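Local coordinates for protein type II restriction enzyme SfiI (PDB 2EZV) that cuts double-stranded DNA as a tetrameric restriction endonuclease, recognising the interrupted sequence GGCCNNNNNGGCC and leaving 5'-phosphate ends, at residues Q3-L8 and P153-S158; Q26-Y31 and Y60-A65; Y68-R73 and K81-L86. One frame throughout, in Å; residues are numbered along the deposited sequence.

Interaction 1. Residues Q3-L8 and P153-S158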
loop_
_atom_site.group_PDB
_atom_site.type_symbol
_atom_site.label_atom_id
_atom_site.label_comp_id
_atom_site.label_asym_id
_atom_site.label_seq_id
_atom_site.Cartn_x
_atom_site.Cartn_y
_atom_site.Cartn_z
ATOM N N GLN D 3 -19.670 13.145 12.044
ATOM C CA GLN D 3 -18.276 13.279 11.636
ATOM C C GLN D 3 -17.501 13.706 12.886
ATOM O O GLN D 3 -16.334 13.364 13.056
ATOM C CB GLN D 3 -18.099 14.343 10.549
ATOM C CG GLN D 3 -18.550 13.942 9.149
ATOM C CD GLN D 3 -17.994 14.883 8.086
ATOM O OE1 GLN D 3 -18.187 16.097 8.155
ATOM N NE2 GLN D 3 -17.289 14.323 7.101
ATOM N N ASP D 4 -18.174 14.458 13.754
ATOM C CA ASP D 4 -17.586 14.950 14.997
ATOM C C ASP D 4 -17.885 13.930 16.094
ATOM O O ASP D 4 -19.032 13.751 16.491
ATOM C CB ASP D 4 -18.216 16.296 15.366
ATOM C CG ASP D 4 -17.444 17.035 16.439
ATOM O OD1 ASP D 4 -17.095 16.419 17.467
ATOM O OD2 ASP D 4 -17.194 18.242 16.254
ATOM N N TYR D 5 -16.853 13.267 16.591
ATOM C CA TYR D 5 -17.048 12.260 17.618
ATOM C C TYR D 5 -17.743 12.793 18.876
ATOM O O TYR D 5 -18.396 12.038 19.590
ATOM C CB TYR D 5 -15.710 11.637 17.985
ATOM C CG TYR D 5 -14.907 12.442 18.972
ATOM C CD1 TYR D 5 -14.934 12.131 20.333
ATOM C CD2 TYR D 5 -14.131 13.524 18.555
ATOM C CE1 TYR D 5 -14.208 12.870 21.251
ATOM C CE2 TYR D 5 -13.402 14.278 19.469
ATOM C CZ TYR D 5 -13.449 13.942 20.816
ATOM O OH TYR D 5 -12.749 14.676 21.730
ATOM N N ARG D 6 -17.607 14.087 19.154
ATOM C CA ARG D 6 -18.246 14.658 20.336
ATOM C C ARG D 6 -19.769 14.561 20.250
ATOM O O ARG D 6 -20.450 14.521 21.269
ATOM C CB ARG D 6 -17.799 16.113 20.531
ATOM C CG ARG D 6 -16.337 16.236 20.972
ATOM C CD ARG D 6 -15.784 17.643 20.821
ATOM N NE ARG D 6 -15.921 18.142 19.459
ATOM C CZ ARG D 6 -15.373 19.268 19.015
ATOM N NH1 ARG D 6 -14.638 20.019 19.830
ATOM N NH2 ARG D 6 -15.567 19.653 17.758
ATOM N N GLU D 7 -20.304 14.505 19.036
ATOM C CA GLU D 7 -21.741 14.390 18.872
ATOM C C GLU D 7 -22.184 12.943 19.059
ATOM O O GLU D 7 -23.376 12.642 18.995
ATOM C CB GLU D 7 -22.164 14.851 17.490
ATOM C CG GLU D 7 -21.659 16.198 17.100
ATOM C CD GLU D 7 -22.226 16.626 15.777
ATOM O OE1 GLU D 7 -22.479 15.735 14.932
ATOM O OE2 GLU D 7 -22.413 17.846 15.580
ATOM N N LEU D 8 -21.232 12.036 19.249
ATOM C CA LEU D 8 -21.582 10.636 19.464
ATOM C C LEU D 8 -21.939 10.477 20.927
ATOM O O LEU D 8 -21.416 11.194 21.780
ATOM C CB LEU D 8 -20.403 9.703 19.156
ATOM C CG LEU D 8 -19.934 9.535 17.712
ATOM C CD1 LEU D 8 -18.904 8.408 17.649
ATOM C CD2 LEU D 8 -21.118 9.211 16.827
ATOM N N PRO D 153 -12.301 17.498 14.235
ATOM C CA PRO D 153 -11.538 16.691 15.192
ATOM C C PRO D 153 -11.412 15.206 14.849
ATOM O O PRO D 153 -12.408 14.540 14.554
ATOM C CB PRO D 153 -12.290 16.915 16.498
ATOM C CG PRO D 153 -13.716 17.032 16.025
ATOM C CD PRO D 153 -13.603 17.904 14.796
ATOM N N ALA D 154 -10.183 14.696 14.882
ATOM C CA ALA D 154 -9.936 13.284 14.613
ATOM C C ALA D 154 -9.774 12.615 15.972
ATOM O O ALA D 154 -8.782 12.837 16.678
ATOM C CB ALA D 154 -8.667 13.108 13.777
ATOM N N VAL D 155 -10.758 11.807 16.341
ATOM C CA VAL D 155 -10.742 11.127 17.626
ATOM C C VAL D 155 -9.511 10.288 17.901
ATOM O O VAL D 155 -9.006 9.575 17.031
ATOM C CB VAL D 155 -11.934 10.187 17.789
ATOM C CG1 VAL D 155 -12.416 10.229 19.240
ATOM C CG2 VAL D 155 -13.021 10.557 16.805
ATOM N N THR D 156 -9.070 10.357 19.146
ATOM C CA THR D 156 -7.919 9.622 19.630
ATOM C C THR D 156 -8.404 8.310 20.226
ATOM O O THR D 156 -9.330 8.299 21.032
ATOM C CB THR D 156 -7.180 10.458 20.724
ATOM O OG1 THR D 156 -6.029 11.082 20.145
ATOM C CG2 THR D 156 -6.766 9.598 21.904
ATOM N N THR D 157 -7.794 7.206 19.817
ATOM C CA THR D 157 -8.155 5.898 20.350
ATOM C C THR D 157 -6.877 5.240 20.847
ATOM O O THR D 157 -5.959 4.974 20.069
ATOM C CB THR D 157 -8.827 5.008 19.282
ATOM O OG1 THR D 157 -10.084 5.582 18.920
ATOM C CG2 THR D 157 -9.070 3.590 19.824
ATOM N N SER D 158 -6.833 4.969 22.147
ATOM C CA SER D 158 -5.652 4.392 22.779
ATOM C C SER D 158 -5.661 2.886 22.947
ATOM O O SER D 158 -6.587 2.315 23.534
ATOM C CB SER D 158 -5.437 5.049 24.139
ATOM O OG SER D 158 -5.339 6.455 23.991
HETATM O O HOH W 1 -14.751 13.165 15.008
#

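Interaction 2. Residues Q26-Y31 and Y60-A65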
loop_
_atom_site.group_PDB
_atom_site.type_symbol
_atom_site.label_atom_id
_atom_site.label_comp_id
_atom_site.label_asym_id
_atom_site.label_seq_id
_atom_site.Cartn_x
_atom_site.Cartn_y
_atom_site.Cartn_z
ATOM N N GLN D 26 -7.486 -9.291 15.290
ATOM C CA GLN D 26 -7.390 -10.191 14.138
ATOM C C GLN D 26 -5.994 -10.105 13.560
ATOM O O GLN D 26 -5.405 -11.112 13.178
ATOM C CB GLN D 26 -8.354 -9.796 13.019
ATOM C CG GLN D 26 -9.751 -10.324 13.174
ATOM C CD GLN D 26 -9.867 -11.824 13.005
ATOM O OE1 GLN D 26 -10.683 -12.444 13.658
ATOM N NE2 GLN D 26 -9.074 -12.404 12.122
ATOM N N ALA D 27 -5.488 -8.883 13.467
ATOM C CA ALA D 27 -4.162 -8.641 12.920
ATOM C C ALA D 27 -3.132 -9.401 13.739
ATOM O O ALA D 27 -2.349 -10.178 13.202
ATOM C CB ALA D 27 -3.859 -7.150 12.930
ATOM N N LEU D 28 -3.152 -9.193 15.048
ATOM C CA LEU D 28 -2.205 -9.872 15.917
ATOM C C LEU D 28 -2.413 -11.384 15.830
ATOM O O LEU D 28 -1.451 -12.145 15.760
ATOM C CB LEU D 28 -2.372 -9.367 17.348
ATOM C CG LEU D 28 -1.926 -7.906 17.493
ATOM C CD1 LEU D 28 -2.502 -7.289 18.765
ATOM C CD2 LEU D 28 -0.395 -7.846 17.475
ATOM N N GLN D 29 -3.670 -11.817 15.807
ATOM C CA GLN D 29 -3.958 -13.239 15.724
ATOM C C GLN D 29 -3.333 -13.860 14.482
ATOM O O GLN D 29 -2.569 -14.824 14.572
ATOM C CB GLN D 29 -5.465 -13.490 15.694
ATOM C CG GLN D 29 -5.813 -14.948 15.396
ATOM C CD GLN D 29 -5.286 -15.912 16.455
ATOM O OE1 GLN D 29 -5.004 -17.076 16.163
ATOM N NE2 GLN D 29 -5.168 -15.434 17.693
ATOM N N GLN D 30 -3.666 -13.301 13.324
ATOM C CA GLN D 30 -3.166 -13.806 12.058
ATOM C C GLN D 30 -1.655 -13.644 11.907
ATOM O O GLN D 30 -1.028 -14.303 11.076
ATOM C CB GLN D 30 -3.933 -13.130 10.909
ATOM C CG GLN D 30 -5.435 -13.445 10.981
ATOM C CD GLN D 30 -6.249 -12.958 9.794
ATOM O OE1 GLN D 30 -7.431 -13.270 9.684
ATOM N NE2 GLN D 30 -5.627 -12.194 8.909
ATOM N N TYR D 31 -1.065 -12.781 12.725
ATOM C CA TYR D 31 0.375 -12.556 12.686
ATOM C C TYR D 31 1.087 -13.268 13.841
ATOM O O TYR D 31 2.307 -13.185 13.957
ATOM C CB TYR D 31 0.668 -11.060 12.780
ATOM C CG TYR D 31 2.105 -10.699 12.475
ATOM C CD1 TYR D 31 2.608 -10.807 11.175
ATOM C CD2 TYR D 31 2.971 -10.263 13.483
ATOM C CE1 TYR D 31 3.936 -10.491 10.884
ATOM C CE2 TYR D 31 4.307 -9.947 13.198
ATOM C CZ TYR D 31 4.778 -10.065 11.900
ATOM O OH TYR D 31 6.092 -9.772 11.610
ATOM N N TYR D 60 4.320 -4.581 12.288
ATOM C CA TYR D 60 4.134 -5.482 11.151
ATOM C C TYR D 60 2.761 -6.121 11.175
ATOM O O TYR D 60 2.147 -6.340 10.131
ATOM C CB TYR D 60 5.205 -6.575 11.142
ATOM C CG TYR D 60 6.602 -6.064 10.874
ATOM C CD1 TYR D 60 7.712 -6.687 11.447
ATOM C CD2 TYR D 60 6.821 -4.973 10.036
ATOM C CE1 TYR D 60 9.005 -6.237 11.191
ATOM C CE2 TYR D 60 8.108 -4.517 9.770
ATOM C CZ TYR D 60 9.195 -5.154 10.351
ATOM O OH TYR D 60 10.473 -4.711 10.091
ATOM N N ALA D 61 2.286 -6.422 12.377
ATOM C CA ALA D 61 0.981 -7.026 12.541
ATOM C C ALA D 61 -0.139 -6.065 12.157
ATOM O O ALA D 61 -1.060 -6.444 11.430
ATOM C CB ALA D 61 0.793 -7.487 13.994
ATOM N N LEU D 62 -0.041 -4.819 12.619
ATOM C CA LEU D 62 -1.082 -3.818 12.387
ATOM C C LEU D 62 -1.078 -2.987 11.106
ATOM O O LEU D 62 -2.152 -2.661 10.595
ATOM C CB LEU D 62 -1.149 -2.841 13.571
ATOM C CG LEU D 62 -1.117 -3.321 15.028
ATOM C CD1 LEU D 62 -1.913 -2.336 15.876
ATOM C CD2 LEU D 62 -1.691 -4.708 15.175
ATOM N N GLU D 63 0.096 -2.623 10.596
ATOM C CA GLU D 63 0.164 -1.782 9.400
ATOM C C GLU D 63 -0.533 -2.413 8.211
ATOM O O GLU D 63 -0.929 -1.728 7.253
ATOM C CB GLU D 63 1.622 -1.460 9.035
ATOM C CG GLU D 63 2.495 -2.657 8.653
ATOM C CD GLU D 63 3.957 -2.265 8.418
ATOM O OE1 GLU D 63 4.358 -1.142 8.809
ATOM O OE2 GLU D 63 4.715 -3.080 7.857
ATOM N N VAL D 64 -0.720 -3.722 8.314
ATOM C CA VAL D 64 -1.321 -4.520 7.265
ATOM C C VAL D 64 -2.859 -4.511 7.334
ATOM O O VAL D 64 -3.541 -4.880 6.379
ATOM C CB VAL D 64 -0.713 -5.962 7.371
ATOM C CG1 VAL D 64 -1.775 -6.991 7.645
ATOM C CG2 VAL D 64 0.114 -6.276 6.133
ATOM N N ALA D 65 -3.390 -4.036 8.459
ATOM C CA ALA D 65 -4.828 -3.991 8.689
ATOM C C ALA D 65 -5.349 -2.572 8.888
ATOM O O ALA D 65 -6.304 -2.353 9.635
ATOM C CB ALA D 65 -5.154 -4.822 9.909
HETATM O O HOH W 2 -1.543 -8.995 10.852
#

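Interaction 3. Residues Y68-R73 and K81-L86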
loop_
_atom_site.group_PDB
_atom_site.type_symbol
_atom_site.label_atom_id
_atom_site.label_comp_id
_atom_site.label_asym_id
_atom_site.label_seq_id
_atom_site.Cartn_x
_atom_site.Cartn_y
_atom_site.Cartn_z
ATOM N N TYR D 68 -8.625 3.547 5.264
ATOM C CA TYR D 68 -8.699 4.830 4.562
ATOM C C TYR D 68 -7.817 5.908 5.195
ATOM O O TYR D 68 -8.278 6.680 6.034
ATOM C CB TYR D 68 -10.167 5.270 4.580
ATOM C CG TYR D 68 -10.553 6.428 3.691
ATOM C CD1 TYR D 68 -11.891 6.818 3.592
ATOM C CD2 TYR D 68 -9.601 7.124 2.935
ATOM C CE1 TYR D 68 -12.280 7.872 2.760
ATOM C CE2 TYR D 68 -9.976 8.181 2.097
ATOM C CZ TYR D 68 -11.320 8.548 2.014
ATOM O OH TYR D 68 -11.713 9.568 1.170
ATOM N N PRO D 69 -6.542 5.987 4.786
ATOM C CA PRO D 69 -5.613 6.980 5.336
ATOM C C PRO D 69 -5.962 8.458 5.130
ATOM O O PRO D 69 -6.529 8.858 4.105
ATOM C CB PRO D 69 -4.274 6.628 4.663
ATOM C CG PRO D 69 -4.410 5.169 4.326
ATOM C CD PRO D 69 -5.846 5.104 3.830
ATOM N N ILE D 70 -5.603 9.261 6.122
ATOM C CA ILE D 70 -5.800 10.697 6.058
ATOM C C ILE D 70 -4.392 11.256 5.887
ATOM O O ILE D 70 -3.436 10.763 6.509
ATOM C CB ILE D 70 -6.448 11.242 7.350
ATOM C CG1 ILE D 70 -7.954 10.958 7.311
ATOM C CG2 ILE D 70 -6.157 12.732 7.501
ATOM C CD1 ILE D 70 -8.726 11.452 8.519
ATOM N N ASN D 71 -4.268 12.262 5.025
ATOM C CA ASN D 71 -2.977 12.874 4.736
ATOM C C ASN D 71 -2.495 13.799 5.853
ATOM O O ASN D 71 -2.377 15.011 5.671
ATOM C CB ASN D 71 -3.065 13.636 3.412
ATOM C CG ASN D 71 -1.732 14.186 2.970
ATOM O OD1 ASN D 71 -0.693 13.594 3.236
ATOM N ND2 ASN D 71 -1.754 15.318 2.274
ATOM N N ARG D 72 -2.215 13.207 7.009
ATOM C CA ARG D 72 -1.753 13.948 8.170
ATOM C C ARG D 72 -0.870 13.043 9.020
ATOM O O ARG D 72 -1.244 11.911 9.342
ATOM C CB ARG D 72 -2.951 14.431 8.997
ATOM C CG ARG D 72 -2.867 15.886 9.423
ATOM C CD ARG D 72 -1.578 16.169 10.170
ATOM N NE ARG D 72 -1.583 17.438 10.894
ATOM C CZ ARG D 72 -2.528 17.813 11.749
ATOM N NH1 ARG D 72 -3.572 17.033 11.986
ATOM N NH2 ARG D 72 -2.406 18.951 12.414
ATOM N N ARG D 73 0.302 13.546 9.384
ATOM C CA ARG D 73 1.245 12.776 10.185
ATOM C C ARG D 73 1.836 13.649 11.281
ATOM O O ARG D 73 1.865 14.873 11.161
ATOM C CB ARG D 73 2.389 12.269 9.307
ATOM C CG ARG D 73 1.949 11.513 8.075
ATOM C CD ARG D 73 3.023 11.553 7.005
ATOM N NE ARG D 73 2.531 12.120 5.754
ATOM C CZ ARG D 73 1.982 13.324 5.650
ATOM N NH1 ARG D 73 1.858 14.080 6.729
ATOM N NH2 ARG D 73 1.567 13.783 4.478
ATOM N N LYS D 81 1.278 4.927 15.167
ATOM C CA LYS D 81 0.232 5.935 15.045
ATOM C C LYS D 81 -0.149 6.172 13.591
ATOM O O LYS D 81 0.693 6.111 12.708
ATOM C CB LYS D 81 0.692 7.254 15.679
ATOM N N ARG D 82 -1.425 6.444 13.353
ATOM C CA ARG D 82 -1.917 6.711 12.014
ATOM C C ARG D 82 -3.202 7.515 12.106
ATOM O O ARG D 82 -4.088 7.179 12.888
ATOM C CB ARG D 82 -2.206 5.399 11.257
ATOM C CG ARG D 82 -0.981 4.565 10.857
ATOM C CD ARG D 82 -0.030 5.305 9.902
ATOM N NE ARG D 82 1.089 4.442 9.508
ATOM C CZ ARG D 82 2.099 4.810 8.719
ATOM N NH1 ARG D 82 2.159 6.043 8.217
ATOM N NH2 ARG D 82 3.058 3.934 8.434
ATOM N N VAL D 83 -3.285 8.590 11.327
ATOM C CA VAL D 83 -4.491 9.416 11.274
ATOM C C VAL D 83 -5.247 8.798 10.093
ATOM O O VAL D 83 -4.697 8.699 8.995
ATOM C CB VAL D 83 -4.160 10.894 10.957
ATOM C CG1 VAL D 83 -5.444 11.738 10.980
ATOM C CG2 VAL D 83 -3.128 11.424 11.958
ATOM N N ARG D 84 -6.494 8.385 10.313
ATOM C CA ARG D 84 -7.253 7.710 9.268
ATOM C C ARG D 84 -8.761 7.893 9.431
ATOM O O ARG D 84 -9.220 8.447 10.419
ATOM C CB ARG D 84 -6.950 6.214 9.349
ATOM C CG ARG D 84 -7.456 5.628 10.677
ATOM C CD ARG D 84 -7.062 4.193 10.960
ATOM N NE ARG D 84 -7.855 3.698 12.086
ATOM C CZ ARG D 84 -7.793 2.467 12.594
ATOM N NH1 ARG D 84 -6.954 1.573 12.095
ATOM N NH2 ARG D 84 -8.611 2.117 13.580
ATOM N N TRP D 85 -9.521 7.417 8.448
ATOM C CA TRP D 85 -10.981 7.466 8.494
ATOM C C TRP D 85 -11.427 6.075 8.931
ATOM O O TRP D 85 -10.976 5.068 8.379
ATOM C CB TRP D 85 -11.592 7.740 7.114
ATOM C CG TRP D 85 -11.406 9.118 6.577
ATOM C CD1 TRP D 85 -10.560 9.500 5.584
ATOM C CD2 TRP D 85 -12.160 10.285 6.933
ATOM N NE1 TRP D 85 -10.745 10.830 5.285
ATOM C CE2 TRP D 85 -11.723 11.336 6.097
ATOM C CE3 TRP D 85 -13.172 10.541 7.873
ATOM C CZ2 TRP D 85 -12.261 12.628 6.168
ATOM C CZ3 TRP D 85 -13.709 11.828 7.943
ATOM C CH2 TRP D 85 -13.251 12.853 7.092
ATOM N N LEU D 86 -12.303 6.012 9.920
ATOM C CA LEU D 86 -12.790 4.731 10.380
ATOM C C LEU D 86 -14.256 4.582 9.985
ATOM O O LEU D 86 -15.133 5.234 10.551
ATOM C CB LEU D 86 -12.649 4.627 11.900
ATOM C CG LEU D 86 -13.122 3.315 12.543
ATOM C CD1 LEU D 86 -12.245 2.171 12.041
ATOM C CD2 LEU D 86 -13.055 3.418 14.072
HETATM O O HOH W 3 -8.529 11.580 3.603
HETATM O O HOH W 4 -0.894 9.110 10.000
#

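Interaction 1. Residues Q3-L8 and P153-S158
The N-terminal loop leading into helix 10-41 leans on the beginning of strand 151-167, where Tyr-5, Asp-4 and Arg-6 meet Pro-153 and Val-155. Tyr-5 lays its ring against Val-155: CG1 of Val-155 sits over one face, 3.5 Å from the ring centroid and 22° off the normal, a CH-pi contact. On the opposite face lies CG of Arg-6. With chi1 at 82°, the ring is tucked between the backbone N and the carbonyl carbon, and CB of Pro-153 lies 4.1 Å from CE2 of Tyr-5, at the ring's edge. Strand 151-167 pairs with strands 93-104, 141-145 and 176-186 in the mixed sheet of this PDDEXK-clan nuclease, so the contact joins the loop to that sheet. The loop shapes itself by an Asx turn, in which Asp-4 OD1 accepts from Arg-6 N through its anti lone pair, and which runs into a short 3-10 segment, 5-7. The syn lone pairs of the same carboxylate take the guanidinium side-on: NE gives to OD1, and NH2 of Arg-6 reaches OD2 of Asp-4 at 2.6 Å, almost straight at 173°. Held flat in this way, the ion pair lies across the Pro-153 ring, whose CG is 3.6 Å from NH2 of Arg-6. One water joins the backbones, donating to the carbonyl oxygens of Gln-3 and Pro-153 and accepting from Tyr-5 N.

Interaction 2. Residues Q26-Y31 and Y60-A65
Tyr-31 reaches across from helix 10-41 to lie against the C-terminal part of helix 49-62, over Ala-61 and Tyr-60. Its CG is anti to the backbone N (chi1 -169°), which sends the ring out toward the other helix. CB of Tyr-31 starts 3.8 Å from CB of Ala-61. Farther along, CD2 of Tyr-31 comes to 3.6 Å from the same Ala-61 CB, and the ring turns one face to the backbone there, with CA of Ala-61 and C of Tyr-60 beneath it. By CZ of Tyr-31 the partner has changed to CB of Tyr-60, at 3.6 Å, and OH of Tyr-31 ends 3.4 Å from that same Tyr-60 CB. The hydroxyl itself is hydrogen-bonded to Glu-34, one turn on in its own helix.

Alanines give close helix-helix packing here: the CA atoms of Ala-27 and Ala-61 are 5.4 Å apart, and CB of Ala-27 sits 3.3 Å from O of Ala-61. That carbonyl and the one of Ala-27 both accept from a single water, which bridges the two helices. Beside this pair, CD2 of Leu-28 touches CB of Ala-61 at 3.7 Å, while CD2 of Leu-62 fits against both CG of Leu-28 and CB of Ala-27. Ala-65 adds its methyl to that of Ala-27.

Tyr-68 of the second subunit packs on Ala-27 and Ala-65, and Arg-73 of the third subunit on Tyr-31. Leu-28 continues onto Leu-237 of strand 234-238, and Leu-62, its side chain about 12 Å from a bound calcium ion, onto Tyr-80 of strand 80-86.

Interaction 3. Residues Y68-R73 and K81-L86
Strand 80-86 returns roughly antiparallel past segment 68-73, the touching parts 146° apart, and joins it by a single beta bridge, Pro-69 with Arg-84, whose CA atoms are 4.3 Å apart. Two backbone bonds frame the bridge: Trp-85 N gives to Tyr-68 O at 2.8 Å, and Ile-70 N to Val-83 O at 3.1 Å. Farther along, a water takes over, accepting from Val-83 N and donating to Arg-72 O, as an inverse gamma turn centred on Asn-71 bends the loop.

Tyr-68 runs alongside the indole of Trp-85, pointing the same way, and CD1 of Trp-85 stands 3.4 Å above the centre of the tyrosine ring; the two planes are 41° apart, an oblique pairing. Gln-30 of the second subunit packs on both aromatics. Ile-70 crosses the indole at about a right angle, its CG1, anti to the carbonyl carbon (chi1 -79°), 3.6 Å from the centroid of the five-membered ring in a CH-pi contact. The other branch, CG2 of Ile-70, turns to CG1 of Val-83 at 3.7 Å.

Strand 80-86 pairs antiparallel with strand 93-104 in the mixed sheet of this PDDEXK-clan nuclease, and the calcium site lies along that pair: Asp-79 just before strand 80-86, Asp-100 and Ala-101 on 93-104. Pro-94 of strand 93-104 packs on Ile-70 and Trp-85, Leu-144 of strand 141-145 on Ile-70 and Val-83, and Thr-20 of helix 10-41 on Arg-84.

From the N terminus, segment 3-8 comes first, but its contact closes only when strand 151-167 arrives, some 145 residues later. Interactions 2 and 3 both fall within that long loop. Helix 10-41 carries the first half of interaction 2, at 26-31, and the contact closes a short helical excursion by bringing the C-terminal part of helix 49-62 back against it. The chain then goes straight on into interaction 3, a tighter loop that returns along strand 80-86, so these two follow in series without crossing. Interactions 1 and 3 reach the same mixed sheet and touch where Gln-3 packs on Trp-85; interaction 2 joins the two helices, and interactions 2 and 3 both touch the second subunit.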